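PDB 3TW0: cell wall surface anchor family protein from Streptococcus agalactiae serogroup V, which serves as the adhesive tip pilin of a group B streptococcal pilus, its magnesium-binding von Willebrand factor A-type domain probably mediating attachment to the host. Local coordinates for residues M23-A28 / Q32-A37; D53-L58 / N162-L167; D92-T97 / S261-A266; T190-Q195 / V282-P287; N201-P204 / I209-E212. The protein carries 2 engineered substitutions. All blocks are in the same frame, centred on the assembly; numbering follows the deposited sequence.

Contact 1: M23-A28 / Q32-A37; sequences MNNERA and QRALKA
The amide oxygen of N25 bonds to the backbone of L35: OD1 accepts from L35 N at 2.8 Å, in the carbonyl plane and on a lone pair, with the N-H nearly straight at 166°. Two backbone bonds flank it, Q32 N to N25 O (3.1 Å) and a weak one from A34 N to M23 O (2.9 Å). A water accepts from R33 N at 3.1 Å while donating to N24 O and R27 O. Of the N-H groups that open helix 33-48, L35 and, weakly, A34 are thus met directly by the preceding turn, R33 through the water that the same turn binds.

Apolar packing is thinner. M23 bends at chi2 (-75°) and chi3, bringing CE to A37 CB at 3.7 Å. The extended chain of R33 crosses M23 at about a right angle, and A28 CB lies over one face of its guanidinium, which bonds to G326 O and S22 O.

The turn directly follows the DxSxS motif (D18, S20, S22) of the metal-ion-dependent adhesion site (MIDAS), where S20, S22 and T143 bind magnesium. M23 touches D18 and A37 touches L17, so the chain passes here from the metal-binding end of strand 11-18 into helix 33-48 beside the parallel sheet.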
# COMPACT_ATOMS: atom_id res chain seq x y z
N MET A 23 9.80 1.55 6.37
CA MET A 23 10.95 2.27 5.83
C MET A 23 11.71 3.03 6.93
O MET A 23 12.77 3.58 6.65
CB MET A 23 10.53 3.24 4.70
CG MET A 23 9.86 2.57 3.51
SD MET A 23 11.00 1.67 2.44
CE MET A 23 11.91 2.99 1.69
N ASN A 24 11.17 3.09 8.15
CA ASN A 24 11.90 3.74 9.27
C ASN A 24 13.37 3.28 9.30
O ASN A 24 13.66 2.08 9.10
CB ASN A 24 11.20 3.50 10.61
CG ASN A 24 11.98 4.10 11.79
OD1 ASN A 24 12.90 3.47 12.32
ND2 ASN A 24 11.61 5.29 12.21
N ASN A 25 14.28 4.22 9.52
CA ASN A 25 15.73 3.95 9.40
C ASN A 25 16.29 2.85 10.34
O ASN A 25 17.26 2.18 10.00
CB ASN A 25 16.55 5.26 9.50
CG ASN A 25 16.37 6.17 8.29
OD1 ASN A 25 16.41 5.73 7.15
ND2 ASN A 25 16.16 7.47 8.55
N GLU A 26 15.65 2.68 11.49
CA GLU A 26 15.98 1.60 12.44
C GLU A 26 15.67 0.18 11.94
O GLU A 26 16.40 -0.78 12.28
CB GLU A 26 15.27 1.82 13.78
CG GLU A 26 15.76 3.05 14.54
CD GLU A 26 15.23 3.12 15.95
OE1 GLU A 26 15.87 3.75 16.81
OE2 GLU A 26 14.16 2.55 16.21
N ARG A 27 14.61 0.03 11.12
CA ARG A 27 14.13 -1.30 10.65
C ARG A 27 15.20 -2.12 9.96
O ARG A 27 16.16 -1.56 9.40
CB ARG A 27 12.93 -1.18 9.69
CG ARG A 27 11.67 -0.54 10.27
CD ARG A 27 10.95 -1.51 11.23
NE ARG A 27 9.70 -0.95 11.74
CZ ARG A 27 8.48 -1.31 11.31
NH1 ARG A 27 8.33 -2.24 10.37
NH2 ARG A 27 7.42 -0.74 11.85
N ALA A 28 14.98 -3.44 9.94
CA ALA A 28 15.92 -4.40 9.37
C ALA A 28 17.34 -4.12 9.83
O ALA A 28 18.24 -3.96 9.00
CB ALA A 28 15.85 -4.40 7.83
N GLN A 32 18.60 1.68 7.22
CA GLN A 32 18.44 3.10 6.81
C GLN A 32 17.62 3.26 5.53
O GLN A 32 17.98 4.01 4.62
CB GLN A 32 19.78 3.82 6.72
CG GLN A 32 20.54 3.89 8.05
CD GLN A 32 21.92 4.56 7.92
OE1 GLN A 32 22.21 5.52 8.61
NE2 GLN A 32 22.75 4.04 7.02
N ARG A 33 16.50 2.55 5.50
CA ARG A 33 15.65 2.51 4.32
C ARG A 33 15.24 3.91 3.85
O ARG A 33 15.51 4.27 2.71
CB ARG A 33 14.45 1.62 4.58
CG ARG A 33 14.74 0.14 4.41
CD ARG A 33 13.52 -0.64 4.68
NE ARG A 33 13.75 -2.06 4.49
CZ ARG A 33 13.16 -3.01 5.20
NH1 ARG A 33 12.31 -2.69 6.17
NH2 ARG A 33 13.43 -4.30 4.93
N ALA A 34 14.66 4.71 4.73
CA ALA A 34 14.12 6.01 4.31
C ALA A 34 15.20 7.00 3.90
O ALA A 34 15.03 7.74 2.93
CB ALA A 34 13.27 6.61 5.37
N LEU A 35 16.29 7.03 4.67
CA LEU A 35 17.41 7.93 4.35
C LEU A 35 17.91 7.59 2.94
O LEU A 35 18.09 8.49 2.11
CB LEU A 35 18.54 7.81 5.38
CG LEU A 35 19.94 8.41 5.09
CD1 LEU A 35 19.95 9.92 4.91
CD2 LEU A 35 20.95 8.01 6.17
N LYS A 36 18.11 6.30 2.70
CA LYS A 36 18.68 5.84 1.43
C LYS A 36 17.72 6.04 0.27
O LYS A 36 18.14 6.41 -0.84
CB LYS A 36 19.16 4.38 1.57
CG LYS A 36 20.43 4.24 2.49
CD LYS A 36 20.87 2.79 2.78
CE LYS A 36 20.29 1.79 1.77
NZ LYS A 36 21.31 0.86 1.18
N ALA A 37 16.43 5.82 0.52
CA ALA A 37 15.39 6.08 -0.47
C ALA A 37 15.33 7.58 -0.83
O ALA A 37 15.30 7.94 -2.00
CB ALA A 37 14.04 5.57 0.03
O HOH W 1 15.43 0.70 7.75

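Contact 2: D53-L58 / N162-L167; sequences DNRVAL and NARKKL
D53 and R164 meet first, where the backbone oxygen of D53 lies at the edge of the R164 guanidinium, near its plane, with D53 O 3.8 Å from R164 NH2. That is a loose polar approach at the surface end of the strands. After N54, whose side chain packs on L11 and I48, comes R55, the residue that carries the contact. Its NE stands 3.5 Å from R164 NH2, and R55 NH2 lies over one face of the R164 guanidinium, 3.8 Å from R164 NE. The two side chains cross at about a right angle and their guanidinium planes stand 70° apart, so this is no parallel stack. A bend at chi3 (60°) turns the R164 guanidinium so that R55 NH2 comes over its face.

From V56 to L58 the strand runs on without touching 162-167, and the sheet explains why. Strand 11-18 lies between 55-61 and 165-172 in the parallel sheet of the vWA fold, and R55 and A57 make their backbone bonds to it; even the nearest pair of CA atoms, R55 CA and K166 CA, is 9.5 Å apart. Here the two arginine side chains span the gap. Within 162-167, K166 NZ donates to R164 O at 2.8 Å.

The two guanidinium groups share one carboxylate, D12 on the intervening strand: its OD2 forms salt bridges with R55 NH2 and R164 NE. R55 NH2 is also bonded to Q159 O. The contact is best read as two arginines gathered on one anion; flanked by both, D12 would be expected to stay ionised.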
# COMPACT_ATOMS: atom_id res chain seq x y z
N ASP A 53 14.47 20.50 -20.34
CA ASP A 53 13.17 20.19 -20.96
C ASP A 53 12.34 19.16 -20.19
O ASP A 53 11.13 19.01 -20.42
CB ASP A 53 13.37 19.70 -22.40
CG ASP A 53 13.87 20.80 -23.33
OD1 ASP A 53 13.80 22.01 -22.96
OD2 ASP A 53 14.33 20.44 -24.44
N ASN A 54 12.98 18.40 -19.31
CA ASN A 54 12.29 17.29 -18.68
C ASN A 54 11.48 17.78 -17.51
O ASN A 54 11.86 18.75 -16.87
CB ASN A 54 13.28 16.24 -18.18
CG ASN A 54 14.03 15.53 -19.30
OD1 ASN A 54 15.17 15.10 -19.10
ND2 ASN A 54 13.40 15.40 -20.47
N ARG A 55 10.36 17.12 -17.21
CA ARG A 55 9.65 17.46 -15.98
C ARG A 55 9.67 16.35 -14.93
O ARG A 55 9.79 15.18 -15.28
CB ARG A 55 8.24 17.98 -16.26
CG ARG A 55 8.23 19.10 -17.28
CD ARG A 55 6.85 19.58 -17.57
NE ARG A 55 6.02 18.52 -18.14
CZ ARG A 55 4.70 18.60 -18.26
NH1 ARG A 55 4.06 19.67 -17.84
NH2 ARG A 55 4.03 17.59 -18.81
N VAL A 56 9.57 16.75 -13.66
CA VAL A 56 9.50 15.84 -12.52
C VAL A 56 8.28 16.12 -11.66
O VAL A 56 7.79 17.26 -11.58
CB VAL A 56 10.74 15.95 -11.61
CG1 VAL A 56 11.96 15.37 -12.31
CG2 VAL A 56 10.98 17.40 -11.16
N ALA A 57 7.79 15.07 -11.01
CA ALA A 57 6.81 15.19 -9.95
C ALA A 57 7.12 14.12 -8.90
O ALA A 57 7.85 13.16 -9.17
CB ALA A 57 5.35 15.07 -10.51
N LEU A 58 6.58 14.30 -7.70
CA LEU A 58 6.88 13.41 -6.61
C LEU A 58 5.63 13.03 -5.86
O LEU A 58 4.87 13.91 -5.37
CB LEU A 58 7.88 14.07 -5.65
CG LEU A 58 8.12 13.45 -4.28
CD1 LEU A 58 8.84 12.15 -4.39
CD2 LEU A 58 8.91 14.46 -3.36
N ASN A 162 0.67 11.67 -25.25
CA ASN A 162 1.19 10.52 -26.01
C ASN A 162 2.53 10.80 -26.74
O ASN A 162 3.31 9.88 -27.00
CB ASN A 162 0.13 10.04 -27.02
CG ASN A 162 0.44 8.65 -27.61
OD1 ASN A 162 1.05 7.78 -26.95
ND2 ASN A 162 -0.01 8.43 -28.85
N ALA A 163 2.78 12.06 -27.05
CA ALA A 163 4.03 12.48 -27.71
C ALA A 163 5.23 12.64 -26.77
O ALA A 163 6.38 12.74 -27.22
CB ALA A 163 3.79 13.78 -28.52
N ARG A 164 5.01 12.70 -25.46
CA ARG A 164 6.13 12.84 -24.53
C ARG A 164 6.53 11.48 -23.98
O ARG A 164 5.71 10.57 -23.92
CB ARG A 164 5.78 13.82 -23.39
CG ARG A 164 5.22 15.15 -23.90
CD ARG A 164 4.78 16.07 -22.78
NE ARG A 164 5.89 16.39 -21.88
CZ ARG A 164 6.67 17.45 -22.02
NH1 ARG A 164 6.50 18.28 -23.04
NH2 ARG A 164 7.64 17.65 -21.16
N LYS A 165 7.81 11.33 -23.62
CA LYS A 165 8.25 10.13 -22.91
C LYS A 165 7.85 10.22 -21.44
O LYS A 165 7.91 11.29 -20.86
CB LYS A 165 9.76 9.95 -23.02
CG LYS A 165 10.22 9.33 -24.36
CD LYS A 165 9.40 8.07 -24.75
CE LYS A 165 9.72 6.81 -23.93
NZ LYS A 165 8.76 5.67 -24.26
N LYS A 166 7.44 9.11 -20.85
CA LYS A 166 6.90 9.12 -19.48
C LYS A 166 7.56 8.02 -18.65
O LYS A 166 7.76 6.92 -19.12
CB LYS A 166 5.35 9.03 -19.51
CG LYS A 166 4.69 10.11 -20.43
CD LYS A 166 3.16 10.00 -20.66
CE LYS A 166 2.74 9.04 -21.81
NZ LYS A 166 3.79 8.88 -22.88
N LEU A 167 7.99 8.35 -17.43
CA LEU A 167 8.59 7.35 -16.56
C LEU A 167 8.00 7.39 -15.14
O LEU A 167 7.80 8.47 -14.58
CB LEU A 167 10.10 7.53 -16.50
CG LEU A 167 10.84 6.81 -15.38
CD1 LEU A 167 10.81 5.27 -15.60
CD2 LEU A 167 12.29 7.32 -15.29

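Contact 3: D92-T97 / S261-A266; sequences DYHKTT and SNEGYA
E263 OE1 receives the phenol of Y93 at 2.6 Å from Y93 OH, the hydroxyl donating to the syn lone pair of the carboxylate oxygen. The two side chains arrive from opposite directions. OE1 sits at the edge of the tyrosine, in the ring plane, while the carboxylate itself is turned 69° against that plane. Y93 takes a chi1 of 79°, with CG between its backbone N and carbonyl carbon, and from there the ring points across at the helix end. H94 also nears the carboxylate, but the placing of its imidazole is doubtful.

Beside this bond the two tyrosines touch. Their planes meet obliquely at 66° with centroids 6.0 Å apart, and Y93 CE1 lies 3.7 Å from Y265 CE1. Y265 OH comes to the edge of the Y93 ring, 3.7 Å from CD1, but its hydrogen bond goes to A84 O.

Both backbones turn here. D92 to K95 form a type I beta turn that presents Y93, and G264, with positive phi, ends helix 257-263 in a Schellman motif that swings the chain from E263 to Y265.

Around them, Y93 packs on V259 and M260 of that helix, and Y265 rests on L85 of strand 84-85 with K83 in cation-pi contact. The contact joins the end of helix 257-263 to the loop between strands 84-85 and 97-101, beside the antiparallel sheet.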
# COMPACT_ATOMS: atom_id res chain seq x y z
N ASP A 92 -7.77 4.37 23.60
CA ASP A 92 -9.09 3.97 24.08
C ASP A 92 -9.66 2.92 23.13
O ASP A 92 -9.38 2.95 21.93
CB ASP A 92 -10.03 5.18 24.14
CG ASP A 92 -11.44 4.79 24.60
OD1 ASP A 92 -11.58 4.21 25.71
OD2 ASP A 92 -12.40 5.06 23.85
N TYR A 93 -10.46 2.00 23.64
CA TYR A 93 -10.94 0.90 22.79
C TYR A 93 -11.89 1.31 21.65
O TYR A 93 -12.08 0.55 20.69
CB TYR A 93 -11.55 -0.23 23.63
CG TYR A 93 -12.96 0.02 24.12
CD1 TYR A 93 -14.08 -0.37 23.36
CD2 TYR A 93 -13.19 0.63 25.36
CE1 TYR A 93 -15.39 -0.13 23.83
CE2 TYR A 93 -14.48 0.85 25.84
CZ TYR A 93 -15.57 0.47 25.07
OH TYR A 93 -16.84 0.71 25.56
N HIS A 94 -12.51 2.49 21.79
CA HIS A 94 -13.36 3.09 20.72
C HIS A 94 -12.56 3.62 19.51
O HIS A 94 -13.13 3.94 18.47
CB HIS A 94 -14.18 4.25 21.28
CG HIS A 94 -15.07 3.88 22.42
ND1 HIS A 94 -16.29 3.26 22.24
CD2 HIS A 94 -14.92 4.02 23.76
CE1 HIS A 94 -16.85 3.04 23.42
NE2 HIS A 94 -16.04 3.50 24.36
N LYS A 95 -11.25 3.75 19.67
CA LYS A 95 -10.39 4.36 18.66
C LYS A 95 -10.12 3.42 17.47
O LYS A 95 -9.01 2.91 17.29
CB LYS A 95 -9.09 4.85 19.32
CG LYS A 95 -8.42 6.05 18.65
CD LYS A 95 -9.44 7.07 18.15
CE LYS A 95 -8.74 8.20 17.42
NZ LYS A 95 -9.75 9.15 16.88
N THR A 96 -11.15 3.19 16.67
CA THR A 96 -11.07 2.22 15.59
C THR A 96 -10.97 2.87 14.21
O THR A 96 -11.02 2.16 13.19
CB THR A 96 -12.24 1.23 15.64
OG1 THR A 96 -13.47 1.94 15.56
CG2 THR A 96 -12.19 0.42 16.95
N THR A 97 -10.89 4.20 14.22
CA THR A 97 -10.48 4.99 13.07
C THR A 97 -9.56 6.08 13.61
O THR A 97 -9.62 6.42 14.81
CB THR A 97 -11.67 5.68 12.33
OG1 THR A 97 -12.38 6.55 13.23
CG2 THR A 97 -12.64 4.63 11.72
N SER A 261 -21.56 -4.27 27.07
CA SER A 261 -22.77 -5.08 26.80
C SER A 261 -23.82 -4.26 26.06
O SER A 261 -24.33 -4.69 25.02
CB SER A 261 -23.39 -5.65 28.10
OG SER A 261 -22.45 -6.43 28.83
N ASN A 262 -24.13 -3.10 26.63
CA ASN A 262 -24.99 -2.06 26.05
C ASN A 262 -24.60 -1.78 24.59
O ASN A 262 -25.46 -1.79 23.69
CB ASN A 262 -24.84 -0.79 26.92
CG ASN A 262 -25.89 0.28 26.65
OD1 ASN A 262 -26.37 0.47 25.52
ND2 ASN A 262 -26.23 1.03 27.70
N GLU A 263 -23.31 -1.55 24.37
CA GLU A 263 -22.75 -1.34 23.01
C GLU A 263 -22.89 -2.54 22.05
O GLU A 263 -22.91 -2.34 20.84
CB GLU A 263 -21.29 -0.90 23.10
CG GLU A 263 -21.13 0.60 23.29
CD GLU A 263 -19.78 0.99 23.85
OE1 GLU A 263 -18.99 0.09 24.23
OE2 GLU A 263 -19.51 2.21 23.91
N GLY A 264 -22.95 -3.76 22.58
CA GLY A 264 -23.27 -4.94 21.76
C GLY A 264 -22.13 -5.91 21.48
O GLY A 264 -22.25 -6.79 20.62
N TYR A 265 -21.03 -5.78 22.20
CA TYR A 265 -19.93 -6.71 22.05
C TYR A 265 -20.30 -8.10 22.53
O TYR A 265 -21.08 -8.26 23.47
CB TYR A 265 -18.72 -6.22 22.83
CG TYR A 265 -18.05 -5.01 22.24
CD1 TYR A 265 -18.29 -3.74 22.73
CD2 TYR A 265 -17.16 -5.15 21.18
CE1 TYR A 265 -17.63 -2.62 22.19
CE2 TYR A 265 -16.51 -4.05 20.63
CZ TYR A 265 -16.74 -2.80 21.14
OH TYR A 265 -16.08 -1.74 20.57
N ALA A 266 -19.75 -9.11 21.86
CA ALA A 266 -19.88 -10.48 22.31
C ALA A 266 -18.96 -10.64 23.51
O ALA A 266 -17.73 -10.57 23.37
CB ALA A 266 -19.49 -11.44 21.21

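Contact 4: T190-Q195 / V282-P287; sequences TSYQNQ and VYPFDP
A CH-pi contact ties the first turn of helix 192-201 to the loop between strand 271-276 and helix 302-312, with P284 seated on the ring of Y192. P284 CG stands 3.5 Å from the centroid of the Y192 ring and 12° off its normal, which puts it over the middle of the face. The closest ring atoms, CG and CD1 of Y192, are each 3.5 Å from P284 CG. P284 CB follows toward the phenol end, 3.9 Å from Y192 CZ, and the two side chains slide past each other in opposite directions. A chi1 of -68° sets the tyrosine CG beside its own backbone N, and the ring projects from the helix toward the loop.

S191 is the N-cap of the helix, its OG accepting from N194 N at 3.0 Å, and Y192 follows as the first helical residue. Q195, in the same first turn, reaches back with NE2 to donate to T190 O at 3.1 Å; the bond is essentially straight (179°), and T190 O lies in the amide plane of Q195. On the loop side the peptide bond between Y283 and P284 is cis, a form far less rare before proline than before other residues.

The Y192 ring also meets F184, with planes nearly perpendicular, and touches P186, S293 and T295. Farther along the loop, D286 OD2 accepts from the backbone N of K288 and of T289.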
# COMPACT_ATOMS: atom_id res chain seq x y z
N THR A 190 -22.30 -17.80 -10.42
CA THR A 190 -20.97 -17.90 -11.04
C THR A 190 -19.90 -18.01 -9.96
O THR A 190 -19.87 -17.17 -9.03
CB THR A 190 -20.68 -16.69 -11.91
OG1 THR A 190 -21.67 -16.58 -12.94
CG2 THR A 190 -19.30 -16.79 -12.55
N SER A 191 -19.07 -19.07 -10.03
CA SER A 191 -17.99 -19.27 -9.05
C SER A 191 -17.06 -18.06 -9.01
O SER A 191 -16.90 -17.36 -10.01
CB SER A 191 -17.16 -20.52 -9.37
OG SER A 191 -16.36 -20.26 -10.51
N TYR A 192 -16.41 -17.84 -7.87
CA TYR A 192 -15.45 -16.75 -7.80
C TYR A 192 -14.31 -16.91 -8.82
O TYR A 192 -13.86 -15.92 -9.40
CB TYR A 192 -14.92 -16.59 -6.37
CG TYR A 192 -15.96 -16.10 -5.40
CD1 TYR A 192 -16.60 -14.85 -5.62
CD2 TYR A 192 -16.30 -16.84 -4.24
CE1 TYR A 192 -17.57 -14.36 -4.73
CE2 TYR A 192 -17.28 -16.34 -3.33
CZ TYR A 192 -17.89 -15.11 -3.60
OH TYR A 192 -18.82 -14.58 -2.77
N GLN A 193 -13.86 -18.15 -9.07
CA GLN A 193 -12.83 -18.36 -10.09
C GLN A 193 -13.30 -17.89 -11.47
O GLN A 193 -12.58 -17.18 -12.17
CB GLN A 193 -12.34 -19.82 -10.14
CG GLN A 193 -11.13 -20.00 -11.10
CD GLN A 193 -9.89 -19.21 -10.66
OE1 GLN A 193 -9.42 -19.37 -9.54
NE2 GLN A 193 -9.37 -18.35 -11.55
N ASN A 194 -14.51 -18.28 -11.87
CA ASN A 194 -15.04 -17.81 -13.14
C ASN A 194 -15.28 -16.30 -13.14
O ASN A 194 -15.15 -15.66 -14.17
CB ASN A 194 -16.31 -18.59 -13.54
CG ASN A 194 -16.02 -20.04 -13.96
OD1 ASN A 194 -14.93 -20.34 -14.45
ND2 ASN A 194 -16.99 -20.94 -13.76
N GLN A 195 -15.62 -15.72 -11.98
CA GLN A 195 -15.80 -14.26 -11.91
C GLN A 195 -14.45 -13.59 -12.13
O GLN A 195 -14.34 -12.65 -12.90
CB GLN A 195 -16.38 -13.83 -10.55
CG GLN A 195 -17.85 -14.21 -10.34
CD GLN A 195 -18.44 -13.49 -9.15
OE1 GLN A 195 -18.16 -12.30 -8.93
NE2 GLN A 195 -19.23 -14.20 -8.37
N VAL A 282 -8.60 -13.45 4.21
CA VAL A 282 -8.63 -13.97 2.83
C VAL A 282 -10.04 -13.68 2.31
O VAL A 282 -11.02 -13.78 3.05
CB VAL A 282 -8.29 -15.48 2.79
CG1 VAL A 282 -8.55 -16.07 1.41
CG2 VAL A 282 -6.85 -15.66 3.15
N TYR A 283 -10.13 -13.24 1.06
CA TYR A 283 -11.43 -12.97 0.48
C TYR A 283 -11.40 -13.38 -1.01
O TYR A 283 -10.34 -13.62 -1.58
CB TYR A 283 -11.83 -11.48 0.65
CG TYR A 283 -11.16 -10.57 -0.36
CD1 TYR A 283 -9.83 -10.17 -0.18
CD2 TYR A 283 -11.83 -10.16 -1.50
CE1 TYR A 283 -9.20 -9.34 -1.11
CE2 TYR A 283 -11.20 -9.34 -2.47
CZ TYR A 283 -9.89 -8.95 -2.26
OH TYR A 283 -9.28 -8.15 -3.17
N PRO A 284 -12.57 -13.45 -1.65
CA PRO A 284 -13.91 -13.10 -1.15
C PRO A 284 -14.47 -14.12 -0.16
O PRO A 284 -13.98 -15.25 -0.08
CB PRO A 284 -14.75 -13.08 -2.43
CG PRO A 284 -14.05 -14.10 -3.32
CD PRO A 284 -12.61 -14.09 -2.98
N PHE A 285 -15.45 -13.67 0.62
CA PHE A 285 -16.24 -14.50 1.52
C PHE A 285 -17.70 -13.97 1.48
O PHE A 285 -17.93 -12.77 1.24
CB PHE A 285 -15.68 -14.43 2.96
CG PHE A 285 -15.57 -13.03 3.52
CD1 PHE A 285 -16.68 -12.39 4.08
CD2 PHE A 285 -14.36 -12.33 3.48
CE1 PHE A 285 -16.59 -11.09 4.57
CE2 PHE A 285 -14.26 -11.04 4.00
CZ PHE A 285 -15.37 -10.41 4.56
N ASP A 286 -18.67 -14.87 1.68
CA ASP A 286 -20.08 -14.53 1.68
C ASP A 286 -20.32 -13.53 2.79
O ASP A 286 -19.98 -13.78 3.94
CB ASP A 286 -20.94 -15.77 1.94
CG ASP A 286 -22.44 -15.50 1.80
OD1 ASP A 286 -23.08 -16.19 0.99
OD2 ASP A 286 -23.00 -14.61 2.49
N PRO A 287 -20.89 -12.37 2.45
CA PRO A 287 -20.98 -11.35 3.49
C PRO A 287 -22.02 -11.69 4.57
O PRO A 287 -21.93 -11.17 5.69
CB PRO A 287 -21.36 -10.07 2.72
CG PRO A 287 -21.75 -10.50 1.34
CD PRO A 287 -21.55 -11.97 1.19

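Contact 5: N201-P204 / I209-E212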
# COMPACT_ATOMS: atom_id res chain seq x y z
N ASN A 201 -10.48 -11.33 -18.55
CA ASN A 201 -10.82 -11.42 -19.97
C ASN A 201 -10.86 -10.04 -20.59
O ASN A 201 -10.68 -9.90 -21.80
CB ASN A 201 -12.15 -12.19 -20.20
CG ASN A 201 -11.98 -13.71 -20.07
OD1 ASN A 201 -10.89 -14.22 -20.27
ND2 ASN A 201 -13.05 -14.43 -19.75
N LYS A 202 -11.03 -9.02 -19.74
CA LYS A 202 -11.17 -7.64 -20.20
C LYS A 202 -9.84 -6.97 -20.62
O LYS A 202 -9.87 -5.97 -21.33
CB LYS A 202 -11.91 -6.78 -19.15
CG LYS A 202 -13.38 -7.19 -18.90
CD LYS A 202 -13.95 -6.30 -17.78
CE LYS A 202 -15.28 -6.77 -17.25
NZ LYS A 202 -15.87 -5.64 -16.46
N ILE A 203 -8.70 -7.52 -20.19
CA ILE A 203 -7.37 -7.02 -20.58
C ILE A 203 -6.84 -7.91 -21.73
O ILE A 203 -6.95 -9.14 -21.62
CB ILE A 203 -6.34 -7.11 -19.40
CG1 ILE A 203 -6.90 -6.56 -18.08
CG2 ILE A 203 -4.95 -6.49 -19.75
CD1 ILE A 203 -7.82 -5.38 -18.18
N PRO A 204 -6.31 -7.30 -22.81
CA PRO A 204 -5.79 -8.06 -23.97
C PRO A 204 -4.97 -9.29 -23.55
O PRO A 204 -5.32 -10.40 -23.97
CB PRO A 204 -4.96 -7.03 -24.76
CG PRO A 204 -5.68 -5.70 -24.45
CD PRO A 204 -6.30 -5.83 -23.06
N ILE A 209 -6.67 -6.61 -14.10
CA ILE A 209 -8.07 -6.34 -13.90
C ILE A 209 -8.25 -4.82 -14.01
O ILE A 209 -7.40 -4.04 -13.50
CB ILE A 209 -8.54 -6.80 -12.50
CG1 ILE A 209 -8.45 -8.32 -12.36
CG2 ILE A 209 -9.96 -6.30 -12.20
CD1 ILE A 209 -8.93 -8.90 -10.99
N LEU A 210 -9.32 -4.41 -14.67
CA LEU A 210 -9.57 -2.99 -14.89
C LEU A 210 -9.99 -2.33 -13.58
O LEU A 210 -10.56 -2.97 -12.71
CB LEU A 210 -10.64 -2.76 -15.97
CG LEU A 210 -10.26 -2.99 -17.45
CD1 LEU A 210 -11.52 -3.01 -18.33
CD2 LEU A 210 -9.20 -1.99 -18.01
N GLN A 211 -9.71 -1.03 -13.47
CA GLN A 211 -10.17 -0.25 -12.32
C GLN A 211 -11.65 -0.46 -11.98
O GLN A 211 -12.03 -0.58 -10.79
CB GLN A 211 -9.89 1.25 -12.51
CG GLN A 211 -10.20 2.08 -11.25
CD GLN A 211 -9.59 3.46 -11.28
OE1 GLN A 211 -8.38 3.63 -11.42
NE2 GLN A 211 -10.44 4.46 -11.10
N GLU A 212 -12.49 -0.53 -13.02
CA GLU A 212 -13.94 -0.64 -12.85
C GLU A 212 -14.38 -1.90 -12.06
O GLU A 212 -15.51 -1.95 -11.56
CB GLU A 212 -14.64 -0.60 -14.21
CG GLU A 212 -14.32 -1.83 -15.04
CD GLU A 212 -14.98 -1.80 -16.40
OE1 GLU A 212 -14.87 -0.77 -17.07
OE2 GLU A 212 -15.59 -2.80 -16.79
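K202 and E212 form a salt bridge across the loop that follows helix 192-201, where the chain turns back on itself before a short 3-10 turn at 211-212. The bond runs from K202 NZ to E212 OE2 at 2.9 Å and uses the anti lone pair of that oxygen, the one away from OE1. The two side chains come from opposite directions. K202 is extended beyond CG, while E212 holds its CG between the backbone N and carbonyl carbon (chi1 67°) and is likewise extended, so both reach out to meet at the surface. K202 NZ has a second salt bridge, to D213, and the ammonium is thus shared between two neighbouring acids, whose negative charge would favour its protonated form.

Beneath the ion pair lies an apolar layer. The aliphatic part of K202 crosses L210 obliquely: K202 CB is 3.9 Å from L210 CD1, and K202 CD is 4.1 Å from the same methyl. The lysine thus contributes carbon as well as charge, its CB and CD resting on the leucine methyl. I203 and L210 slide past each other, and the isoleucine turns its CG1 branch across the loop, bringing CG1 to 4.0 Å from I209 N. The side chain of I209 itself heads the other way, into F196 and F199 of helix 192-201 and L307 of helix 302-312, and Q211 N bonds to N312 OD1, joining the loop to that helix. The tightest carbon pair is I203 CD1 with L210 CG, at 3.5 Å, and the same CD1 is 3.7 Å from L210 CD2.

Contacts 1 and 2 belong to the parallel-sheet vWA fold and share strand 11-18 as a neighbour, one near its metal-binding end and the other at the opposite, outer end, about 28 Å apart between centres. Contact 2 lies at the surface, a pairing of arginines around a carboxylate; the other four are partly buried. Contact 1 works through backbone groups and one asparagine side chain. Contact 3 lies at the antiparallel sheet, where a tyrosine-glutamate bond and aromatic packing are combined. Contacts 4 and 5 are about 17 Å apart between centres, toward the two ends of helix 192-201: contact 4 relies on a proline-aromatic face, contact 5 on a salt bridge above aliphatic side chains.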